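Local coordinates for pyruvate formate-lyase 2 (Archaeoglobus fulgidus, PDB 2F3O), which is a glycyl radical enzyme of the pyruvate formate-lyase family, probably a lyase, whose function has not been established, at residues Y269-Y281 with Q329-D341. Sequence-based numbering, arbitrary orientation.
Sequences YEQAISMGRIDQY and QATNQAVTIGGCD. With GOL (glycerol), chain D.
Residues 271-277 run parallel to 331-336, joined by the backbone bonds Ala-272 N to Thr-331 O, Met-275 N to Ala-334 O and Thr-336 N to Gly-276 O. The pairing starts in the loop before strand 334-338 and continues along it. This is an outermost strand of a mixed sheet that continues through the parallel strands 368-373 and 396-400, consistent with the alpha/beta barrel of glycyl radical enzymes. Ser-274 OG accepts from Ala-334 N (3.1 Å) and donates to Ala-272 O, approaching that carbonyl from above its plane. Beside it, a water accepts from Gly-276 N and also bonds Thr-336 OG1, which has a further partner in Thr-423.

At one end the Gln-271 amide lies edge-on to Ala-330 O, with NE2 at 3.0 Å and the acceptor in the amide plane. NE2 also donates to Glu-270 OE1. Bent at chi2 (-62°), the Gln-271 side chain sets its OE1 to accept from glycerol O3 at 2.8 Å. Asn-332 ND2 donates to the same O3, while His-155, Glu-428 and Asp-440 complete the glycerol site.

Beyond the middle, Ile-278 CG2 meets Val-335 CG2 at 3.5 Å. Asp-279 OD2 accepts a nearly straight bond from Gly-338 N (172°), which comes from above the carboxylate plane; OD2 is also held by Thr-352. Arg-277, just before helix 278-281, reaches the loop after the strand, where its guanidinium grips Cys-340 O end-on. Tyr-343 of the second subunit packs on this arginine. A leucine in place of Arg-277 would probably leave the carbonyls of Gly-338 and Cys-340 without these donors and segment 338-340 less firmly held. Arg-277 NH2 lies 2.9 Å from Cys-340 O. Arg-277 NH1 is 3.3 Å from Cys-340 O. Arg-277 NH2 also donates to Gly-338 O at 3.2 Å.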
ATOM      1  N   TYR A 269      -7.033 -27.405 -17.695  1.00 41.86           N
ATOM      2  CA  TYR A 269      -6.492 -28.302 -18.707  1.00 41.77           C
ATOM      3  C   TYR A 269      -5.570 -29.382 -18.123  1.00 41.97           C
ATOM      4  O   TYR A 269      -5.087 -29.269 -17.002  1.00 41.59           O
ATOM      5  CB  TYR A 269      -5.914 -27.521 -19.914  1.00 41.68           C
ATOM      6  CG  TYR A 269      -4.447 -27.217 -19.874  1.00 41.13           C
ATOM      7  CD1 TYR A 269      -3.616 -27.626 -20.909  1.00 40.61           C
ATOM      8  CD2 TYR A 269      -3.884 -26.519 -18.804  1.00 41.78           C
ATOM      9  CE1 TYR A 269      -2.253 -27.356 -20.890  1.00 40.52           C
ATOM     10  CE2 TYR A 269      -2.516 -26.254 -18.760  1.00 42.20           C
ATOM     11  CZ  TYR A 269      -1.705 -26.672 -19.815  1.00 41.65           C
ATOM     12  OH  TYR A 269      -0.356 -26.418 -19.769  1.00 41.11           O
ATOM     13  N   GLU A 270      -5.359 -30.427 -18.916  1.00 42.71           N
ATOM     14  CA  GLU A 270      -4.845 -31.749 -18.508  1.00 43.23           C
ATOM     15  C   GLU A 270      -3.482 -31.827 -17.850  1.00 43.43           C
ATOM     16  O   GLU A 270      -3.097 -32.901 -17.405  1.00 44.05           O
ATOM     17  CB  GLU A 270      -4.759 -32.628 -19.745  1.00 43.14           C
ATOM     18  CG  GLU A 270      -5.570 -32.083 -20.897  1.00 45.09           C
ATOM     19  CD  GLU A 270      -4.780 -31.211 -21.879  1.00 48.30           C
ATOM     20  OE1 GLU A 270      -3.568 -31.464 -22.095  1.00 49.15           O
ATOM     21  OE2 GLU A 270      -5.394 -30.270 -22.448  1.00 50.16           O
ATOM     22  N   GLN A 271      -2.735 -30.729 -17.798  1.00 43.13           N
ATOM     23  CA  GLN A 271      -1.352 -30.827 -17.370  1.00 42.89           C
ATOM     24  C   GLN A 271      -1.094 -30.584 -15.882  1.00 42.43           C
ATOM     25  O   GLN A 271      -1.278 -29.481 -15.363  1.00 42.44           O
ATOM     26  CB  GLN A 271      -0.455 -29.934 -18.222  1.00 43.11           C
ATOM     27  CG  GLN A 271      -0.635 -30.140 -19.690  1.00 44.25           C
ATOM     28  CD  GLN A 271      -0.288 -31.526 -20.092  1.00 46.31           C
ATOM     29  OE1 GLN A 271       0.794 -31.998 -19.770  1.00 48.31           O
ATOM     30  NE2 GLN A 271      -1.193 -32.201 -20.802  1.00 45.93           N
ATOM     31  N   ALA A 272      -0.671 -31.643 -15.213  1.00 41.45           N
ATOM     32  CA  ALA A 272       0.056 -31.549 -13.958  1.00 40.69           C
ATOM     33  C   ALA A 272      -0.731 -31.130 -12.742  1.00 40.23           C
ATOM     34  O   ALA A 272      -0.148 -30.610 -11.802  1.00 40.84           O
ATOM     35  CB  ALA A 272       1.311 -30.712 -14.109  1.00 40.12           C
ATOM     36  N   ILE A 273      -2.042 -31.344 -12.758  1.00 39.47           N
ATOM     37  CA  ILE A 273      -2.844 -31.088 -11.578  1.00 38.88           C
ATOM     38  C   ILE A 273      -2.542 -32.214 -10.600  1.00 39.27           C
ATOM     39  O   ILE A 273      -2.937 -33.349 -10.818  1.00 39.50           O
ATOM     40  CB  ILE A 273      -4.330 -31.082 -11.918  1.00 38.54           C
ATOM     41  CG1 ILE A 273      -4.598 -30.126 -13.063  1.00 37.84           C
ATOM     42  CG2 ILE A 273      -5.155 -30.691 -10.717  1.00 37.53           C
ATOM     43  CD1 ILE A 273      -6.042 -30.073 -13.454  1.00 38.30           C
ATOM     44  N   SER A 274      -1.829 -31.903  -9.527  1.00 39.45           N
ATOM     45  CA  SER A 274      -1.221 -32.942  -8.702  1.00 39.61           C
ATOM     46  C   SER A 274      -1.806 -33.004  -7.306  1.00 39.67           C
ATOM     47  O   SER A 274      -2.556 -32.119  -6.897  1.00 39.98           O
ATOM     48  CB  SER A 274       0.283 -32.721  -8.641  1.00 39.82           C
ATOM     49  OG  SER A 274       0.812 -32.644  -9.962  1.00 40.14           O
ATOM     50  N   MET A 275      -1.477 -34.055  -6.570  1.00 39.46           N
ATOM     51  CA  MET A 275      -2.129 -34.288  -5.290  1.00 39.60           C
ATOM     52  C   MET A 275      -1.262 -33.973  -4.074  1.00 39.35           C
ATOM     53  O   MET A 275      -1.733 -34.023  -2.940  1.00 39.52           O
ATOM     54  CB  MET A 275      -2.659 -35.714  -5.215  1.00 39.55           C
ATOM     55  CG  MET A 275      -3.935 -35.926  -6.005  1.00 39.66           C
ATOM     56  SD  MET A 275      -4.244 -37.683  -6.307  1.00 40.38           S
ATOM     57  CE  MET A 275      -3.725 -37.812  -8.024  1.00 40.45           C
ATOM     58  N   GLY A 276       0.004 -33.656  -4.310  1.00 39.04           N
ATOM     59  CA  GLY A 276       0.877 -33.187  -3.241  1.00 38.64           C
ATOM     60  C   GLY A 276       1.407 -34.250  -2.320  1.00 38.38           C
ATOM     61  O   GLY A 276       1.586 -35.393  -2.706  1.00 38.49           O
ATOM     62  N   ARG A 277       1.653 -33.881  -1.078  1.00 38.36           N
ATOM     63  CA  ARG A 277       2.177 -34.848  -0.119  1.00 38.05           C
ATOM     64  C   ARG A 277       1.092 -35.732   0.470  1.00 38.26           C
ATOM     65  O   ARG A 277       0.794 -35.668   1.665  1.00 37.63           O
ATOM     66  CB  ARG A 277       2.946 -34.150   0.982  1.00 37.81           C
ATOM     67  CG  ARG A 277       4.113 -33.375   0.467  1.00 36.63           C
ATOM     68  CD  ARG A 277       4.880 -32.783   1.610  1.00 34.36           C
ATOM     69  NE  ARG A 277       5.778 -33.765   2.185  1.00 32.81           N
ATOM     70  CZ  ARG A 277       6.609 -33.473   3.165  1.00 32.56           C
ATOM     71  NH1 ARG A 277       6.613 -32.241   3.631  1.00 32.48           N
ATOM     72  NH2 ARG A 277       7.435 -34.388   3.663  1.00 32.41           N
ATOM     73  N   ILE A 278       0.562 -36.587  -0.399  1.00 38.60           N
ATOM     74  CA  ILE A 278      -0.551 -37.476  -0.139  1.00 39.13           C
ATOM     75  C   ILE A 278      -0.302 -38.469   0.994  1.00 39.56           C
ATOM     76  O   ILE A 278      -1.231 -38.833   1.703  1.00 39.67           O
ATOM     77  CB  ILE A 278      -0.946 -38.189  -1.449  1.00 39.14           C
ATOM     78  CG1 ILE A 278      -2.354 -38.764  -1.382  1.00 38.85           C
ATOM     79  CG2 ILE A 278       0.078 -39.237  -1.830  1.00 39.70           C
ATOM     80  CD1 ILE A 278      -2.925 -39.110  -2.739  1.00 38.82           C
ATOM     81  N   ASP A 279       0.952 -38.866   1.201  1.00 40.14           N
ATOM     82  CA  ASP A 279       1.274 -39.790   2.284  1.00 40.86           C
ATOM     83  C   ASP A 279       1.251 -39.099   3.643  1.00 40.87           C
ATOM     84  O   ASP A 279       1.003 -39.733   4.672  1.00 40.91           O
ATOM     85  CB  ASP A 279       2.614 -40.498   2.044  1.00 40.87           C
ATOM     86  CG  ASP A 279       3.787 -39.550   2.035  1.00 42.07           C
ATOM     87  OD1 ASP A 279       3.699 -38.462   1.434  1.00 43.02           O
ATOM     88  OD2 ASP A 279       4.824 -39.909   2.618  1.00 43.97           O
ATOM     89  N   GLN A 280       1.483 -37.793   3.635  1.00 41.02           N
ATOM     90  CA  GLN A 280       1.510 -37.033   4.862  1.00 41.41           C
ATOM     91  C   GLN A 280       0.102 -36.732   5.382  1.00 41.88           C
ATOM     92  O   GLN A 280      -0.151 -36.764   6.592  1.00 41.62           O
ATOM     93  CB  GLN A 280       2.282 -35.742   4.629  1.00 41.05           C
ATOM     94  CG  GLN A 280       3.647 -35.983   4.112  1.00 41.84           C
ATOM     95  CD  GLN A 280       4.481 -36.811   5.068  1.00 43.80           C
ATOM     96  OE1 GLN A 280       4.534 -36.535   6.271  1.00 43.30           O
ATOM     97  NE2 GLN A 280       5.151 -37.828   4.536  1.00 43.82           N
ATOM     98  N   TYR A 281      -0.812 -36.450   4.460  1.00 42.60           N
ATOM     99  CA  TYR A 281      -2.115 -35.933   4.834  1.00 43.50           C
ATOM    100  C   TYR A 281      -3.245 -36.981   4.867  1.00 44.56           C
ATOM    101  O   TYR A 281      -4.339 -36.712   5.390  1.00 44.88           O
ATOM    102  CB  TYR A 281      -2.479 -34.690   4.000  1.00 43.02           C
ATOM    103  CG  TYR A 281      -2.742 -34.900   2.522  1.00 42.65           C
ATOM    104  CD1 TYR A 281      -3.787 -35.704   2.075  1.00 42.18           C
ATOM    105  CD2 TYR A 281      -2.002 -34.228   1.573  1.00 42.66           C
ATOM    106  CE1 TYR A 281      -4.048 -35.874   0.732  1.00 41.78           C
ATOM    107  CE2 TYR A 281      -2.266 -34.384   0.218  1.00 43.00           C
ATOM    108  CZ  TYR A 281      -3.292 -35.216  -0.189  1.00 42.18           C
ATOM    109  OH  TYR A 281      -3.571 -35.394  -1.519  1.00 42.31           O
ATOM    110  N   GLN A 329       2.339 -39.216 -24.140  1.00 52.42           N
ATOM    111  CA  GLN A 329       1.052 -39.091 -23.456  1.00 52.36           C
ATOM    112  C   GLN A 329       1.150 -38.388 -22.104  1.00 52.09           C
ATOM    113  O   GLN A 329       0.761 -38.931 -21.064  1.00 52.38           O
ATOM    114  CB  GLN A 329       0.397 -40.461 -23.302  1.00 52.51           C
ATOM    115  CG  GLN A 329       0.136 -41.151 -24.617  1.00 52.92           C
ATOM    116  CD  GLN A 329      -0.494 -42.506 -24.427  1.00 53.54           C
ATOM    117  OE1 GLN A 329      -0.126 -43.258 -23.517  1.00 53.95           O
ATOM    118  NE2 GLN A 329      -1.454 -42.833 -25.284  1.00 53.81           N
ATOM    119  N   ALA A 330       1.702 -37.183 -22.132  1.00 51.40           N
ATOM    120  CA  ALA A 330       2.073 -36.486 -20.917  1.00 50.39           C
ATOM    121  C   ALA A 330       0.901 -35.715 -20.353  1.00 49.68           C
ATOM    122  O   ALA A 330       0.390 -34.784 -20.969  1.00 49.57           O
ATOM    123  CB  ALA A 330       3.208 -35.563 -21.214  1.00 50.55           C
ATOM    124  N   THR A 331       0.445 -36.127 -19.186  1.00 48.95           N
ATOM    125  CA  THR A 331      -0.568 -35.364 -18.481  1.00 48.10           C
ATOM    126  C   THR A 331      -0.014 -35.058 -17.099  1.00 47.48           C
ATOM    127  O   THR A 331       0.134 -33.895 -16.727  1.00 47.57           O
ATOM    128  CB  THR A 331      -1.898 -36.123 -18.380  1.00 48.10           C
ATOM    129  OG1 THR A 331      -1.678 -37.425 -17.820  1.00 48.29           O
ATOM    130  CG2 THR A 331      -2.523 -36.264 -19.756  1.00 48.55           C
ATOM    131  N   ASN A 332       0.273 -36.120 -16.353  1.00 46.45           N
ATOM    132  CA  ASN A 332       1.116 -36.061 -15.173  1.00 45.69           C
ATOM    133  C   ASN A 332       0.510 -35.543 -13.894  1.00 45.14           C
ATOM    134  O   ASN A 332       1.037 -34.607 -13.298  1.00 45.22           O
ATOM    135  CB  ASN A 332       2.461 -35.413 -15.482  1.00 45.58           C
ATOM    136  CG  ASN A 332       3.293 -36.281 -16.362  1.00 45.86           C
ATOM    137  OD1 ASN A 332       3.624 -37.382 -15.972  1.00 46.85           O
ATOM    138  ND2 ASN A 332       3.594 -35.827 -17.568  1.00 45.83           N
ATOM    139  N   GLN A 333      -0.595 -36.158 -13.486  1.00 44.13           N
ATOM    140  CA  GLN A 333      -1.108 -35.963 -12.147  1.00 43.42           C
ATOM    141  C   GLN A 333      -0.093 -36.563 -11.211  1.00 42.72           C
ATOM    142  O   GLN A 333      -0.005 -37.768 -11.093  1.00 42.86           O
ATOM    143  CB  GLN A 333      -2.445 -36.676 -11.949  1.00 43.52           C
ATOM    144  CG  GLN A 333      -3.607 -36.017 -12.645  1.00 43.22           C
ATOM    145  CD  GLN A 333      -4.768 -36.955 -12.804  1.00 42.79           C
ATOM    146  OE1 GLN A 333      -5.470 -37.259 -11.843  1.00 42.92           O
ATOM    147  NE2 GLN A 333      -4.984 -37.419 -14.026  1.00 41.89           N
ATOM    148  N   ALA A 334       0.677 -35.720 -10.544  1.00 42.05           N
ATOM    149  CA  ALA A 334       1.760 -36.209  -9.732  1.00 41.56           C
ATOM    150  C   ALA A 334       1.352 -36.509  -8.303  1.00 41.18           C
ATOM    151  O   ALA A 334       0.354 -36.012  -7.807  1.00 41.31           O
ATOM    152  CB  ALA A 334       2.892 -35.235  -9.747  1.00 41.94           C
ATOM    153  N   VAL A 335       2.152 -37.312  -7.631  1.00 40.73           N
ATOM    154  CA  VAL A 335       1.881 -37.630  -6.258  1.00 40.36           C
ATOM    155  C   VAL A 335       3.232 -37.528  -5.544  1.00 40.35           C
ATOM    156  O   VAL A 335       4.245 -37.923  -6.119  1.00 40.61           O
ATOM    157  CB  VAL A 335       1.178 -39.025  -6.199  1.00 40.72           C
ATOM    158  CG1 VAL A 335       2.116 -40.170  -5.844  1.00 39.52           C
ATOM    159  CG2 VAL A 335      -0.044 -38.982  -5.296  1.00 40.33           C
ATOM    160  N   THR A 336       3.277 -36.925  -4.352  1.00 39.80           N
ATOM    161  CA  THR A 336       4.543 -36.775  -3.609  1.00 39.28           C
ATOM    162  C   THR A 336       4.556 -37.580  -2.308  1.00 39.44           C
ATOM    163  O   THR A 336       3.741 -37.344  -1.413  1.00 39.65           O
ATOM    164  CB  THR A 336       4.849 -35.300  -3.263  1.00 39.23           C
ATOM    165  OG1 THR A 336       4.690 -34.486  -4.427  1.00 39.18           O
ATOM    166  CG2 THR A 336       6.259 -35.130  -2.707  1.00 38.08           C
ATOM    167  N   ILE A 337       5.479 -38.534  -2.209  1.00 39.08           N
ATOM    168  CA  ILE A 337       5.653 -39.311  -0.988  1.00 38.62           C
ATOM    169  C   ILE A 337       7.035 -39.117  -0.356  1.00 38.77           C
ATOM    170  O   ILE A 337       8.000 -38.764  -1.032  1.00 38.71           O
ATOM    171  CB  ILE A 337       5.373 -40.838  -1.210  1.00 38.88           C
ATOM    172  CG1 ILE A 337       6.425 -41.488  -2.120  1.00 38.41           C
ATOM    173  CG2 ILE A 337       3.989 -41.059  -1.778  1.00 38.26           C
ATOM    174  CD1 ILE A 337       6.126 -42.934  -2.434  1.00 37.80           C
ATOM    175  N   GLY A 338       7.129 -39.360   0.945  1.00 38.72           N
ATOM    176  CA  GLY A 338       8.410 -39.277   1.649  1.00 39.10           C
ATOM    177  C   GLY A 338       8.826 -37.867   1.993  1.00 39.51           C
ATOM    178  O   GLY A 338       8.059 -36.924   1.826  1.00 40.55           O
ATOM    179  N   GLY A 339      10.040 -37.705   2.486  1.00 39.74           N
ATOM    180  CA  GLY A 339      10.549 -36.373   2.783  1.00 40.01           C
ATOM    181  C   GLY A 339      10.557 -36.094   4.264  1.00 40.34           C
ATOM    182  O   GLY A 339      10.330 -36.993   5.067  1.00 40.52           O
ATOM    183  N   CYS A 340      10.819 -34.843   4.626  1.00 40.54           N
ATOM    184  CA  CYS A 340      10.917 -34.462   6.032  1.00 40.86           C
ATOM    185  C   CYS A 340       9.801 -33.514   6.504  1.00 40.62           C
ATOM    186  O   CYS A 340       9.007 -33.013   5.700  1.00 40.85           O
ATOM    187  CB  CYS A 340      12.265 -33.811   6.282  1.00 40.89           C
ATOM    188  SG  CYS A 340      12.406 -32.236   5.461  1.00 43.75           S
ATOM    189  N   ASP A 341       9.725 -33.263   7.807  1.00 40.28           N
ATOM    190  CA  ASP A 341       8.773 -32.267   8.284  1.00 39.98           C
ATOM    191  C   ASP A 341       9.405 -30.866   8.257  1.00 39.72           C
ATOM    192  O   ASP A 341      10.493 -30.677   7.727  1.00 39.58           O
ATOM    193  CB  ASP A 341       8.144 -32.657   9.650  1.00 40.00           C
ATOM    194  CG  ASP A 341       9.165 -32.776  10.804  1.00 39.98           C
ATOM    195  OD1 ASP A 341       8.792 -33.345  11.854  1.00 39.09           O
ATOM    196  OD2 ASP A 341      10.317 -32.302  10.701  1.00 39.73           O
TER
HETATM  197  C1  GOL D 778       4.833 -31.137 -16.406  1.00 40.81           C
HETATM  198  O1  GOL D 778       5.381 -29.852 -16.351  1.00 42.49           O
HETATM  199  C2  GOL D 778       4.358 -31.417 -17.814  1.00 41.23           C
HETATM  200  O2  GOL D 778       3.944 -30.248 -18.499  1.00 39.96           O
HETATM  201  C3  GOL D 778       3.224 -32.402 -17.646  1.00 42.03           C
HETATM  202  O3  GOL D 778       3.164 -33.179 -18.808  1.00 42.74           O
HETATM  203  O   HOH W   1       2.187 -33.987  -6.088  1.00 34.68           O